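Local structure of N-methyltransferase (Streptoalloteichus sp. ATCC 53650, 5BSZ) at residues A[73-78]-A[100-105]; A[83-88]-A[92-97]. The protein probably transfers a methyl group from S-adenosylmethionine to the amino group of a deoxysugar destined for kedarcidin, being a sugar N-methyltransferase. All coordinates share one frame; numbering follows the deposited sequence.

Contact 1: residues A[73-78]-A[100-105]; sequences AGVELS and FDFDLG. With SAH (S-adenosyl-L-homocysteine), chain B.
Val75 meets Phe102 and Leu104 through a single methyl, CG2. Over the Phe102 ring this methyl sits 4.1 Å above the plane, displaced toward the rim, and its closest ring atom is Phe102 CD2 at 4.2 Å. The same methyl also touches one branch end of Leu104, Val75 CG2 lying 4.3 Å from Leu104 CD1. With CG1 of the valine anti to the backbone N (chi1 158°), CG2 falls anti to the carbonyl carbon and faces the ring. All these are van der Waals contacts, and Leu52 of strand 50-54 lies against all three side chains; the Phe102 ring also stacks on His137.

Further along 73-78 the chain reaches the cofactor site. Glu76 bends at chi2 (5°) and brings its carboxylate to the ribose of S-adenosyl-L-homocysteine, one oxygen to each hydroxyl: O3' of the ligand donates to Glu76 OE1 at 2.8 Å and its O2' to Glu76 OE2 at 2.6 Å. Ser78 N binds the anti lone pair of Glu76 OE2 at 2.9 Å, and Gly57 N reaches OE1, so each oxygen has a protein N-H besides its ribose hydroxyl. Leu77 packs on the adenine, with CD2 3.7 Å from N6 of the ligand. The Phe100 ring approaches that amino group obliquely, its CE2 3.5 Å from the ligand N6.

The chemistry thus divides in two: purely apolar contact joins the segments, whereas the polar bonds of 73-78 described here centre on the Glu76 carboxylate and the ribose. An acidic residue gripping both ribose hydroxyls is a familiar feature of Rossmann-like methyltransferases. The backbone N-H donors on both oxygens probably help keep the Glu76 carboxylate ionised, an acceptor for both ribose hydroxyls.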
# COMPACT_ATOMS: atom_id res chain seq x y z
N ALA A 73 -4.27 24.12 32.03
CA ALA A 73 -5.18 23.64 31.00
C ALA A 73 -4.41 23.29 29.73
O ALA A 73 -3.26 23.73 29.55
CB ALA A 73 -6.27 24.64 30.64
N GLY A 74 -5.08 22.53 28.88
CA GLY A 74 -4.53 22.25 27.54
C GLY A 74 -5.49 22.62 26.43
O GLY A 74 -6.70 22.74 26.65
N VAL A 75 -4.95 22.77 25.21
CA VAL A 75 -5.75 22.92 24.00
C VAL A 75 -5.20 21.88 23.04
O VAL A 75 -3.96 21.76 22.90
CB VAL A 75 -5.61 24.33 23.41
CG1 VAL A 75 -5.95 24.37 21.93
CG2 VAL A 75 -6.49 25.31 24.16
N GLU A 76 -6.11 21.11 22.44
CA GLU A 76 -5.70 20.06 21.46
C GLU A 76 -6.84 19.90 20.44
O GLU A 76 -8.00 19.75 20.84
CB GLU A 76 -5.52 18.77 22.25
CG GLU A 76 -4.63 17.66 21.76
CD GLU A 76 -3.81 17.87 20.52
OE1 GLU A 76 -2.60 18.06 20.64
OE2 GLU A 76 -4.40 17.73 19.43
N LEU A 77 -6.52 19.97 19.15
CA LEU A 77 -7.52 19.78 18.10
C LEU A 77 -7.90 18.34 17.89
O LEU A 77 -9.02 18.06 17.48
CB LEU A 77 -7.11 20.43 16.78
CG LEU A 77 -8.14 20.45 15.64
CD1 LEU A 77 -9.37 21.23 16.15
CD2 LEU A 77 -7.47 21.12 14.47
N SER A 78 -7.04 17.42 18.26
CA SER A 78 -7.31 16.03 17.94
C SER A 78 -8.20 15.46 19.06
O SER A 78 -7.80 15.45 20.21
CB SER A 78 -6.03 15.22 17.91
OG SER A 78 -6.35 13.85 17.98
N PHE A 100 -5.14 28.20 16.15
CA PHE A 100 -5.11 29.39 15.31
C PHE A 100 -6.16 30.42 15.65
O PHE A 100 -6.00 31.58 15.28
CB PHE A 100 -5.19 29.03 13.82
CG PHE A 100 -4.03 28.20 13.41
CD1 PHE A 100 -2.76 28.71 13.57
CD2 PHE A 100 -4.20 26.89 13.04
CE1 PHE A 100 -1.68 27.92 13.31
CE2 PHE A 100 -3.10 26.10 12.77
CZ PHE A 100 -1.86 26.62 12.90
N ASP A 101 -7.23 29.98 16.29
CA ASP A 101 -8.28 30.91 16.71
C ASP A 101 -9.15 30.20 17.75
O ASP A 101 -9.95 29.30 17.42
CB ASP A 101 -9.07 31.34 15.47
CG ASP A 101 -10.13 32.38 15.82
OD1 ASP A 101 -11.31 32.17 15.50
OD2 ASP A 101 -9.79 33.31 16.56
N PHE A 102 -8.82 30.43 19.02
CA PHE A 102 -9.53 29.82 20.13
C PHE A 102 -9.70 30.94 21.20
O PHE A 102 -9.01 31.97 21.18
CB PHE A 102 -8.78 28.60 20.71
CG PHE A 102 -7.48 28.93 21.39
CD1 PHE A 102 -6.29 29.03 20.69
CD2 PHE A 102 -7.44 29.15 22.77
CE1 PHE A 102 -5.11 29.39 21.31
CE2 PHE A 102 -6.27 29.51 23.40
CZ PHE A 102 -5.09 29.62 22.67
N ASP A 103 -10.62 30.71 22.13
CA ASP A 103 -10.89 31.67 23.22
C ASP A 103 -11.55 30.86 24.32
O ASP A 103 -12.59 30.25 24.13
CB ASP A 103 -11.82 32.78 22.70
CG ASP A 103 -11.04 33.87 22.01
OD1 ASP A 103 -10.27 34.57 22.72
OD2 ASP A 103 -11.17 34.02 20.77
N LEU A 104 -10.89 30.84 25.45
CA LEU A 104 -11.27 30.02 26.58
C LEU A 104 -11.99 30.91 27.63
O LEU A 104 -12.41 30.38 28.62
CB LEU A 104 -9.99 29.49 27.22
CG LEU A 104 -9.12 28.61 26.31
CD1 LEU A 104 -8.04 27.94 27.13
CD2 LEU A 104 -9.93 27.53 25.61
N GLY A 105 -12.06 32.23 27.46
CA GLY A 105 -12.77 33.10 28.40
C GLY A 105 -12.04 33.32 29.72
O GLY A 105 -12.68 33.63 30.70
N SAH B . 3.27 20.00 22.23
CA SAH B . 3.15 18.49 22.12
CB SAH B . 2.50 17.99 20.82
CG SAH B . 3.31 17.39 19.70
SD SAH B . 2.47 16.82 18.26
C SAH B . 4.52 17.97 22.46
O SAH B . 5.51 18.67 22.57
OXT SAH B . 4.62 16.83 22.79
C5' SAH B . 1.63 18.22 17.59
C4' SAH B . 0.20 18.29 18.16
O4' SAH B . -0.48 19.47 17.68
C3' SAH B . -0.68 17.13 17.71
O3' SAH B . -1.17 16.49 18.89
C2' SAH B . -1.86 17.71 16.94
O2' SAH B . -3.11 17.03 17.23
C1' SAH B . -1.84 19.15 17.40
N9 SAH B . -2.39 20.13 16.45
C8 SAH B . -2.20 20.16 15.09
N7 SAH B . -2.89 21.19 14.55
C5 SAH B . -3.54 21.80 15.58
C6 SAH B . -4.45 22.94 15.69
N6 SAH B . -4.74 23.58 14.54
N1 SAH B . -4.88 23.27 16.93
C2 SAH B . -4.57 22.56 18.02
N3 SAH B . -3.74 21.50 18.02
C4 SAH B . -3.21 21.10 16.84

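Contact 2: residues A[83-88]-A[92-97]; sequences AAAERK and TPVHQA. With EDO (1,2-ethanediol), chain D.
Ala85 and Val94 make the apolar part of this contact. The Ala85 methyl points from the helix at the strand and meets both branches of the valine, with Ala85 CB 3.9 Å from Val94 CG2 and 4.2 Å from Val94 CG1. Val94 CG2 also lies 4.0 Å from Glu86 N, so the branch rests against helix backbone as well as the methyl.

The polar part belongs to Glu86. Its CG stands anti to the backbone N (chi1 -155°), and the extended chain beyond it carries the carboxylate across to the strand. There Val94 N donates to Glu86 OE2 at 3.2 Å, a long but almost straight bond (177° at the hydrogen). The N-H arrives on the anti side of that oxygen, 18° out of the carboxylate plane. Arg82 makes a salt bridge with the same OE2 and also donates to Val94 O, tying the carboxylate and the strand together by a second route. An alanine in place of Glu86 would probably leave Val94 N without its carboxylate acceptor and Arg82 without its salt-bridge mate.

Solvent adds a third link: a water lies between Thr92 O and Glu86 O, 3.2 Å from Glu86 O, and can bridge the two carbonyls. Ethanediol, probably from the crystallisation liquor, lies beside it.

Helix 79-88 packed on strand 94-96, the outermost strand of its sheet within this chain, completes the beta-alpha-beta unit begun by strand 71-76, a building block of the Rossmann-like methyltransferase fold.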
# COMPACT_ATOMS: atom_id res chain seq x y z
N ALA A 83 -8.69 13.47 24.62
CA ALA A 83 -9.26 12.51 25.57
C ALA A 83 -8.14 11.82 26.33
O ALA A 83 -8.29 11.63 27.53
CB ALA A 83 -10.17 11.48 24.89
N ALA A 84 -7.05 11.47 25.66
CA ALA A 84 -5.89 10.85 26.31
C ALA A 84 -5.18 11.80 27.28
O ALA A 84 -4.83 11.44 28.38
CB ALA A 84 -4.89 10.30 25.30
N ALA A 85 -5.00 13.04 26.88
CA ALA A 85 -4.44 14.00 27.81
C ALA A 85 -5.32 14.13 29.07
O ALA A 85 -4.84 14.16 30.21
CB ALA A 85 -4.30 15.34 27.11
N GLU A 86 -6.63 14.22 28.87
CA GLU A 86 -7.51 14.49 29.99
C GLU A 86 -7.56 13.32 30.96
O GLU A 86 -7.61 13.53 32.15
CB GLU A 86 -8.92 14.85 29.56
CG GLU A 86 -9.62 15.68 30.62
CD GLU A 86 -10.88 16.33 30.08
OE1 GLU A 86 -11.82 15.53 29.87
OE2 GLU A 86 -10.88 17.58 29.85
N ARG A 87 -7.56 12.12 30.42
CA ARG A 87 -7.38 10.89 31.16
C ARG A 87 -6.13 10.92 32.02
O ARG A 87 -6.17 10.45 33.15
CB ARG A 87 -7.26 9.73 30.18
CG ARG A 87 -7.88 8.41 30.62
CD ARG A 87 -7.81 7.37 29.51
NE ARG A 87 -8.56 7.78 28.33
CZ ARG A 87 -8.09 7.83 27.08
NH1 ARG A 87 -6.84 7.46 26.78
NH2 ARG A 87 -8.89 8.23 26.11
N LYS A 88 -5.01 11.45 31.51
CA LYS A 88 -3.74 11.35 32.23
C LYS A 88 -3.59 12.37 33.35
O LYS A 88 -2.85 12.15 34.27
CB LYS A 88 -2.56 11.45 31.26
CG LYS A 88 -1.22 11.75 31.90
CD LYS A 88 -0.26 12.21 30.81
CE LYS A 88 0.29 10.99 30.10
NZ LYS A 88 0.61 11.29 28.69
N THR A 92 -7.50 18.85 35.27
CA THR A 92 -6.93 19.78 34.30
C THR A 92 -7.73 19.62 33.01
O THR A 92 -7.66 18.57 32.36
CB THR A 92 -5.44 19.49 34.07
OG1 THR A 92 -4.78 19.46 35.34
CG2 THR A 92 -4.75 20.55 33.21
N PRO A 93 -8.50 20.66 32.64
CA PRO A 93 -9.29 20.51 31.45
C PRO A 93 -8.36 20.57 30.23
O PRO A 93 -7.40 21.35 30.22
CB PRO A 93 -10.20 21.71 31.49
CG PRO A 93 -9.47 22.74 32.29
CD PRO A 93 -8.68 21.96 33.30
N VAL A 94 -8.69 19.76 29.23
CA VAL A 94 -8.12 19.84 27.89
C VAL A 94 -9.25 20.10 26.93
O VAL A 94 -10.18 19.30 26.78
CB VAL A 94 -7.37 18.55 27.56
CG1 VAL A 94 -6.56 18.75 26.28
CG2 VAL A 94 -6.39 18.22 28.69
N HIS A 95 -9.16 21.25 26.30
CA HIS A 95 -10.22 21.74 25.44
C HIS A 95 -9.93 21.35 23.98
O HIS A 95 -8.79 21.45 23.51
CB HIS A 95 -10.22 23.27 25.50
CG HIS A 95 -10.37 23.82 26.88
ND1 HIS A 95 -11.60 24.00 27.48
CD2 HIS A 95 -9.45 24.33 27.74
CE1 HIS A 95 -11.43 24.56 28.67
NE2 HIS A 95 -10.14 24.75 28.86
N GLN A 96 -10.96 20.93 23.25
CA GLN A 96 -10.85 20.70 21.83
C GLN A 96 -10.98 22.01 21.11
O GLN A 96 -12.05 22.61 21.12
CB GLN A 96 -11.92 19.71 21.36
CG GLN A 96 -11.64 19.36 19.92
CD GLN A 96 -12.70 18.56 19.20
OE1 GLN A 96 -13.88 18.61 19.51
NE2 GLN A 96 -12.27 17.88 18.16
N ALA A 97 -9.87 22.53 20.59
CA ALA A 97 -9.89 23.79 19.88
C ALA A 97 -8.67 23.94 18.98
O ALA A 97 -7.69 23.20 19.09
CB ALA A 97 -9.98 24.98 20.81
C1 EDO D . -8.05 11.72 34.58
O1 EDO D . -7.29 11.10 35.63
C2 EDO D . -8.93 12.82 35.16
O2 EDO D . -8.79 14.01 34.37
O HOH W 1 -8.09 16.39 33.58

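Overall arrangement
Coming from the N terminus, the chain reaches these contacts at strand 71-76, most of which lies in contact 1, then turns into helix 79-88 and comes back as strand 94-96. Contact 2 closes this short return, 83-88 against 92-97, and is nested inside the wider loop that contact 1 closes when 100-105 folds back on 73-78. The two are adjoining, with centres about 11 Å apart. Strands 71-76 and 94-96 are parallel neighbours in the mixed sheet, probably hydrogen-bonded from Gly74 O to His95 N and from His95 O to Glu76 N. Together the contacts tie helix, strand 94-96 and the following loop to the strand that leads into the cofactor site.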